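Local coordinates for BCL2-like 10 (Danio rerio, PDB 6FBX), which acts as a pro-survival Bcl-2 family protein that regulates apoptosis and binds the BH3 segment of Bad, at residues V91-A102 and S115-L126. Residues are numbered along the deposited sequence; the frame is centred on the assembly and turned at random.
Sequences VVSIFTFTGVLA and SRRLAETIADYL
Ile122 reaches from helix 112-129 to Ile94, Phe95 and Thr98 of helix 88-107. Its CB carries two branches. With CG1 beside the backbone N (chi1 -69°), CG2 stands anti to that N and goes to the Phe95 ring, where it lies 3.8 Å from CE2, approaching obliquely. CG1 slides past Ile94, 3.9 Å from that residue's CG2. At the tip, CD1 meets Thr98 head-on, 3.7 Å from its CB and 3.4 Å from its OG1.

That hydroxyl already has its partner: Thr98 OG1 donates to Ile94 O over 2.8 Å, on the opposite face of the carbonyl plane from the backbone N of Thr98. With OG1 folded back beside its own backbone N (chi1 -57°), CG2 is left to run alongside Leu118, 3.7 Å from its CB. A serine here would keep the hydroxyl but lose CG2, and would probably open a gap between Leu118 CB and Ile122 CD1.

Segments 91-102 and 115-126 run nearly antiparallel, at 167°. At one end Leu126 CD1 sits at the edge of the Phe95 ring and also touches Val91 CG1; at the other, the Leu118 and Leu101 side chains cross at about a right angle, CD2 of Leu118 nearest CG of Leu101. Helix 69-80 flanks the pair, touching Ile94 and Leu118, while Ser93 and Phe97 on helix 88-107 pack against the bound peptide.

No direct hydrogen bond crosses between the two segments, and the one polar group in the middle is turned back into its own helix. The join between this central Bcl-2 helix, whose other flank helps form the BH3 groove, and helix 112-129 therefore rests chiefly on the fit of apolar side chains.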
ATOM      1  N   VAL A  91      -6.891   0.729  -0.739  1.00 19.71           N
ATOM      2  CA  VAL A  91      -5.655   0.585  -1.504  1.00 19.79           C
ATOM      3  C   VAL A  91      -4.673   1.690  -1.135  1.00 20.87           C
ATOM      4  O   VAL A  91      -3.480   1.444  -0.931  1.00 19.76           O
ATOM      5  CB  VAL A  91      -5.960   0.578  -3.013  1.00 20.99           C
ATOM      6  CG1 VAL A  91      -4.672   0.645  -3.831  1.00 20.83           C
ATOM      7  CG2 VAL A  91      -6.763  -0.661  -3.381  1.00 24.17           C
ATOM      8  N   VAL A  92      -5.153   2.932  -1.068  1.00 18.51           N
ATOM      9  CA  VAL A  92      -4.274   4.039  -0.705  1.00 18.51           C
ATOM     10  C   VAL A  92      -3.649   3.794   0.661  1.00 17.90           C
ATOM     11  O   VAL A  92      -2.448   4.011   0.856  1.00 21.39           O
ATOM     12  CB  VAL A  92      -5.044   5.372  -0.751  1.00 20.50           C
ATOM     13  CG1 VAL A  92      -4.206   6.503  -0.150  1.00 22.52           C
ATOM     14  CG2 VAL A  92      -5.423   5.718  -2.183  1.00 21.79           C
ATOM     15  N   SER A  93      -4.444   3.329   1.627  1.00 23.17           N
ATOM     16  CA  SER A  93      -3.908   3.095   2.964  0.63 22.03           C
ATOM     17  C   SER A  93      -2.816   2.038   2.949  1.00 21.31           C
ATOM     18  O   SER A  93      -1.858   2.130   3.726  1.00 20.92           O
ATOM     19  CB  SER A  93      -5.026   2.695   3.927  0.63 23.46           C
ATOM     20  OG  SER A  93      -5.373   1.329   3.804  0.63 23.55           O
ATOM     21  N   ILE A  94      -2.933   1.032   2.078  1.00 20.56           N
ATOM     22  CA  ILE A  94      -1.880   0.024   1.963  1.00 20.70           C
ATOM     23  C   ILE A  94      -0.581   0.679   1.509  1.00 21.60           C
ATOM     24  O   ILE A  94       0.494   0.422   2.067  1.00 19.98           O
ATOM     25  CB  ILE A  94      -2.316  -1.105   1.008  1.00 21.95           C
ATOM     26  CG1 ILE A  94      -3.438  -1.924   1.654  1.00 20.99           C
ATOM     27  CG2 ILE A  94      -1.121  -1.990   0.638  1.00 21.76           C
ATOM     28  CD1 ILE A  94      -4.048  -2.994   0.757  1.00 22.00           C
ATOM     29  N   PHE A  95      -0.666   1.550   0.495  1.00 19.37           N
ATOM     30  CA  PHE A  95       0.516   2.268   0.028  1.00 19.71           C
ATOM     31  C   PHE A  95       1.059   3.197   1.106  1.00 19.75           C
ATOM     32  O   PHE A  95       2.271   3.239   1.343  1.00 20.80           O
ATOM     33  CB  PHE A  95       0.186   3.054  -1.248  1.00 19.68           C
ATOM     34  CG  PHE A  95       0.265   2.231  -2.504  1.00 20.92           C
ATOM     35  CD1 PHE A  95       1.275   2.449  -3.428  1.00 21.63           C
ATOM     36  CD2 PHE A  95      -0.660   1.237  -2.757  1.00 19.37           C
ATOM     37  CE1 PHE A  95       1.354   1.696  -4.581  1.00 23.37           C
ATOM     38  CE2 PHE A  95      -0.585   0.477  -3.913  1.00 20.74           C
ATOM     39  CZ  PHE A  95       0.424   0.707  -4.823  1.00 21.21           C
ATOM     40  N   THR A  96       0.178   3.948   1.777  1.00 18.47           N
ATOM     41  CA  THR A  96       0.628   4.846   2.837  1.00 21.13           C
ATOM     42  C   THR A  96       1.364   4.075   3.923  1.00 20.81           C
ATOM     43  O   THR A  96       2.468   4.450   4.332  1.00 21.93           O
ATOM     44  CB  THR A  96      -0.560   5.590   3.446  1.00 21.89           C
ATOM     45  OG1 THR A  96      -1.273   6.292   2.420  1.00 23.39           O
ATOM     46  CG2 THR A  96      -0.083   6.580   4.503  1.00 25.22           C
ATOM     47  N   PHE A  97       0.754   2.994   4.408  1.00 20.40           N
ATOM     48  CA  PHE A  97       1.365   2.209   5.473  1.00 19.79           C
ATOM     49  C   PHE A  97       2.709   1.641   5.038  1.00 22.07           C
ATOM     50  O   PHE A  97       3.682   1.678   5.799  1.00 25.36           O
ATOM     51  CB  PHE A  97       0.414   1.090   5.892  1.00 20.56           C
ATOM     52  CG  PHE A  97       0.936   0.242   7.009  1.00 22.70           C
ATOM     53  CD1 PHE A  97       1.313   0.814   8.207  1.00 24.29           C
ATOM     54  CD2 PHE A  97       1.030  -1.132   6.868  1.00 24.61           C
ATOM     55  CE1 PHE A  97       1.794   0.035   9.241  1.00 25.43           C
ATOM     56  CE2 PHE A  97       1.509  -1.917   7.901  1.00 25.88           C
ATOM     57  CZ  PHE A  97       1.887  -1.331   9.088  1.00 26.29           C
ATOM     58  N   THR A  98       2.787   1.117   3.815  1.00 19.92           N
ATOM     59  CA  THR A  98       4.033   0.513   3.354  1.00 23.10           C
ATOM     60  C   THR A  98       5.118   1.567   3.168  1.00 24.17           C
ATOM     61  O   THR A  98       6.299   1.302   3.416  1.00 24.02           O
ATOM     62  CB  THR A  98       3.790  -0.255   2.056  1.00 23.53           C
ATOM     63  OG1 THR A  98       2.779  -1.246   2.276  1.00 23.10           O
ATOM     64  CG2 THR A  98       5.063  -0.943   1.589  1.00 25.07           C
ATOM     65  N   GLY A  99       4.735   2.768   2.737  1.00 22.05           N
ATOM     66  CA  GLY A  99       5.697   3.853   2.641  1.00 22.71           C
ATOM     67  C   GLY A  99       6.292   4.230   3.983  1.00 24.29           C
ATOM     68  O   GLY A  99       7.493   4.484   4.091  1.00 23.28           O
ATOM     69  N   VAL A 100       5.458   4.286   5.025  1.00 23.45           N
ATOM     70  CA  VAL A 100       5.968   4.574   6.363  1.00 23.27           C
ATOM     71  C   VAL A 100       6.821   3.415   6.856  1.00 23.56           C
ATOM     72  O   VAL A 100       7.881   3.616   7.463  1.00 24.99           O
ATOM     73  CB  VAL A 100       4.802   4.870   7.326  1.00 23.39           C
ATOM     74  CG1 VAL A 100       5.318   5.090   8.745  1.00 25.30           C
ATOM     75  CG2 VAL A 100       4.020   6.086   6.858  1.00 23.58           C
ATOM     76  N   LEU A 101       6.367   2.187   6.610  1.00 22.21           N
ATOM     77  CA  LEU A 101       7.137   1.002   6.964  1.00 25.42           C
ATOM     78  C   LEU A 101       8.522   1.048   6.332  1.00 25.26           C
ATOM     79  O   LEU A 101       9.537   0.838   7.006  1.00 26.21           O
ATOM     80  CB  LEU A 101       6.366  -0.235   6.502  1.00 30.92           C
ATOM     81  CG  LEU A 101       6.449  -1.580   7.208  1.00 40.23           C
ATOM     82  CD1 LEU A 101       6.535  -1.452   8.718  1.00 44.81           C
ATOM     83  CD2 LEU A 101       5.220  -2.380   6.805  1.00 43.08           C
ATOM     84  N   ALA A 102       8.576   1.330   5.029  1.00 27.47           N
ATOM     85  CA  ALA A 102       9.853   1.385   4.328  1.00 29.95           C
ATOM     86  C   ALA A 102      10.760   2.457   4.919  1.00 31.29           C
ATOM     87  O   ALA A 102      11.959   2.229   5.110  1.00 32.86           O
ATOM     88  CB  ALA A 102       9.614   1.643   2.841  1.00 30.48           C
ATOM     89  N   SER A 115      12.839  -2.894   1.122  1.00 34.29           N
ATOM     90  CA  SER A 115      11.849  -2.077   0.428  1.00 35.51           C
ATOM     91  C   SER A 115      11.271  -2.824  -0.767  1.00 34.57           C
ATOM     92  O   SER A 115      10.050  -2.875  -0.953  1.00 34.84           O
ATOM     93  CB  SER A 115      12.483  -0.760  -0.026  1.00 39.41           C
ATOM     94  OG  SER A 115      12.893   0.021   1.080  1.00 43.42           O
ATOM     95  N   ARG A 116      12.142  -3.408  -1.592  1.00 34.21           N
ATOM     96  CA  ARG A 116      11.689  -4.110  -2.789  1.00 35.91           C
ATOM     97  C   ARG A 116      10.737  -5.246  -2.438  1.00 31.80           C
ATOM     98  O   ARG A 116       9.730  -5.456  -3.126  1.00 29.85           O
ATOM     99  CB  ARG A 116      12.899  -4.638  -3.564  1.00 46.23           C
ATOM    100  CG  ARG A 116      12.573  -5.477  -4.797  1.00 57.31           C
ATOM    101  CD  ARG A 116      12.519  -4.639  -6.059  1.00 70.04           C
ATOM    102  NE  ARG A 116      12.182  -5.451  -7.225  1.00 81.68           N
ATOM    103  CZ  ARG A 116      12.299  -5.045  -8.486  1.00 90.25           C
ATOM    104  NH1 ARG A 116      12.753  -3.830  -8.761  1.00 95.30           N
ATOM    105  NH2 ARG A 116      11.964  -5.860  -9.477  1.00 92.55           N
ATOM    106  N   ARG A 117      11.041  -5.996  -1.375  1.00 29.75           N
ATOM    107  CA  ARG A 117      10.177  -7.106  -0.985  1.00 31.11           C
ATOM    108  C   ARG A 117       8.775  -6.617  -0.644  1.00 24.82           C
ATOM    109  O   ARG A 117       7.783  -7.270  -0.983  1.00 26.22           O
ATOM    110  CB  ARG A 117      10.785  -7.854   0.202  1.00 44.08           C
ATOM    111  CG  ARG A 117      12.184  -8.391  -0.052  1.00 69.33           C
ATOM    112  CD  ARG A 117      12.812  -8.919   1.230  1.00 99.84           C
ATOM    113  NE  ARG A 117      12.436 -10.304   1.509  1.00129.92           N
ATOM    114  CZ  ARG A 117      13.203 -11.367   1.269  1.00155.02           C
ATOM    115  NH1 ARG A 117      14.413 -11.231   0.741  1.00163.93           N
ATOM    116  NH2 ARG A 117      12.757 -12.580   1.565  1.00164.31           N
ATOM    117  N   LEU A 118       8.669  -5.472   0.032  1.00 26.65           N
ATOM    118  CA  LEU A 118       7.351  -4.931   0.344  1.00 24.77           C
ATOM    119  C   LEU A 118       6.611  -4.530  -0.925  1.00 23.86           C
ATOM    120  O   LEU A 118       5.403  -4.757  -1.044  1.00 25.18           O
ATOM    121  CB  LEU A 118       7.479  -3.742   1.294  1.00 30.23           C
ATOM    122  CG  LEU A 118       7.609  -4.082   2.785  1.00 39.82           C
ATOM    123  CD1 LEU A 118       8.583  -5.219   3.029  1.00 51.18           C
ATOM    124  CD2 LEU A 118       8.024  -2.846   3.567  1.00 37.94           C
ATOM    125  N   ALA A 119       7.320  -3.937  -1.886  1.00 23.72           N
ATOM    126  CA  ALA A 119       6.693  -3.579  -3.154  1.00 25.48           C
ATOM    127  C   ALA A 119       6.163  -4.814  -3.869  1.00 25.93           C
ATOM    128  O   ALA A 119       5.051  -4.801  -4.414  1.00 25.02           O
ATOM    129  CB  ALA A 119       7.693  -2.838  -4.042  1.00 26.20           C
ATOM    130  N   GLU A 120       6.950  -5.890  -3.885  1.00 26.41           N
ATOM    131  CA  GLU A 120       6.513  -7.120  -4.531  1.00 28.26           C
ATOM    132  C   GLU A 120       5.319  -7.730  -3.810  1.00 27.69           C
ATOM    133  O   GLU A 120       4.444  -8.321  -4.453  1.00 27.69           O
ATOM    134  CB  GLU A 120       7.670  -8.118  -4.586  1.00 31.13           C
ATOM    135  CG  GLU A 120       8.818  -7.670  -5.474  1.00 37.85           C
ATOM    136  CD  GLU A 120       9.992  -8.625  -5.444  1.00 48.12           C
ATOM    137  OE1 GLU A 120      10.436  -9.054  -6.529  1.00 55.30           O
ATOM    138  OE2 GLU A 120      10.468  -8.953  -4.336  1.00 51.97           O
ATOM    139  N   THR A 121       5.263  -7.596  -2.483  1.00 28.10           N
ATOM    140  CA  THR A 121       4.123  -8.112  -1.733  1.00 27.20           C
ATOM    141  C   THR A 121       2.838  -7.386  -2.114  1.00 24.19           C
ATOM    142  O   THR A 121       1.796  -8.021  -2.320  1.00 23.46           O
ATOM    143  CB  THR A 121       4.396  -7.994  -0.234  1.00 28.97           C
ATOM    144  OG1 THR A 121       5.541  -8.789   0.096  1.00 29.72           O
ATOM    145  CG2 THR A 121       3.205  -8.470   0.583  1.00 30.20           C
ATOM    146  N   ILE A 122       2.890  -6.055  -2.215  1.00 21.86           N
ATOM    147  CA  ILE A 122       1.727  -5.301  -2.680  1.00 22.38           C
ATOM    148  C   ILE A 122       1.344  -5.746  -4.084  1.00 21.55           C
ATOM    149  O   ILE A 122       0.169  -5.988  -4.383  1.00 22.94           O
ATOM    150  CB  ILE A 122       2.006  -3.788  -2.634  1.00 23.34           C
ATOM    151  CG1 ILE A 122       2.104  -3.298  -1.187  1.00 24.68           C
ATOM    152  CG2 ILE A 122       0.911  -3.014  -3.381  1.00 25.47           C
ATOM    153  CD1 ILE A 122       2.585  -1.862  -1.059  1.00 26.83           C
ATOM    154  N   ALA A 123       2.337  -5.843  -4.971  1.00 20.48           N
ATOM    155  CA  ALA A 123       2.068  -6.200  -6.360  1.00 23.17           C
ATOM    156  C   ALA A 123       1.424  -7.578  -6.462  1.00 25.07           C
ATOM    157  O   ALA A 123       0.454  -7.768  -7.204  1.00 25.77           O
ATOM    158  CB  ALA A 123       3.365  -6.146  -7.169  1.00 24.03           C
ATOM    159  N   ASP A 124       1.957  -8.560  -5.732  1.00 25.19           N
ATOM    160  CA  ASP A 124       1.388  -9.904  -5.793  1.00 28.10           C
ATOM    161  C   ASP A 124      -0.044  -9.920  -5.276  1.00 29.10           C
ATOM    162  O   ASP A 124      -0.907 -10.612  -5.831  1.00 28.86           O
ATOM    163  CB  ASP A 124       2.247 -10.888  -4.997  1.00 32.04           C
ATOM    164  CG  ASP A 124       3.548 -11.235  -5.698  1.00 36.92           C
ATOM    165  OD1 ASP A 124       4.509 -11.637  -5.008  1.00 39.14           O
ATOM    166  OD2 ASP A 124       3.614 -11.098  -6.937  1.00 39.31           O
ATOM    167  N   TYR A 125      -0.320  -9.156  -4.220  1.00 27.77           N
ATOM    168  CA  TYR A 125      -1.638  -9.200  -3.597  1.00 28.86           C
ATOM    169  C   TYR A 125      -2.689  -8.538  -4.482  1.00 27.82           C
ATOM    170  O   TYR A 125      -3.729  -9.137  -4.783  1.00 28.83           O
ATOM    171  CB  TYR A 125      -1.591  -8.528  -2.225  1.00 30.36           C
ATOM    172  CG  TYR A 125      -2.906  -8.593  -1.491  1.00 33.66           C
ATOM    173  CD1 TYR A 125      -3.676  -7.454  -1.301  1.00 32.95           C
ATOM    174  CD2 TYR A 125      -3.388  -9.802  -1.007  1.00 39.34           C
ATOM    175  CE1 TYR A 125      -4.884  -7.515  -0.635  1.00 37.03           C
ATOM    176  CE2 TYR A 125      -4.595  -9.873  -0.344  1.00 43.02           C
ATOM    177  CZ  TYR A 125      -5.338  -8.727  -0.160  1.00 43.46           C
ATOM    178  OH  TYR A 125      -6.541  -8.799   0.502  1.00 48.20           O
ATOM    179  N   LEU A 126      -2.437  -7.303  -4.913  1.00 24.31           N
ATOM    180  CA  LEU A 126      -3.425  -6.593  -5.720  1.00 24.39           C
ATOM    181  C   LEU A 126      -3.500  -7.169  -7.129  1.00 27.07           C
ATOM    182  O   LEU A 126      -4.594  -7.406  -7.654  1.00 29.13           O
ATOM    183  CB  LEU A 126      -3.092  -5.102  -5.761  1.00 23.10           C
ATOM    184  CG  LEU A 126      -3.118  -4.376  -4.413  1.00 24.61           C
ATOM    185  CD1 LEU A 126      -2.717  -2.920  -4.592  1.00 25.88           C
ATOM    186  CD2 LEU A 126      -4.486  -4.475  -3.748  1.00 26.64           C
TER
HETATM  187  O   HOH W   1      12.630  -0.338   3.483  1.00 43.68           O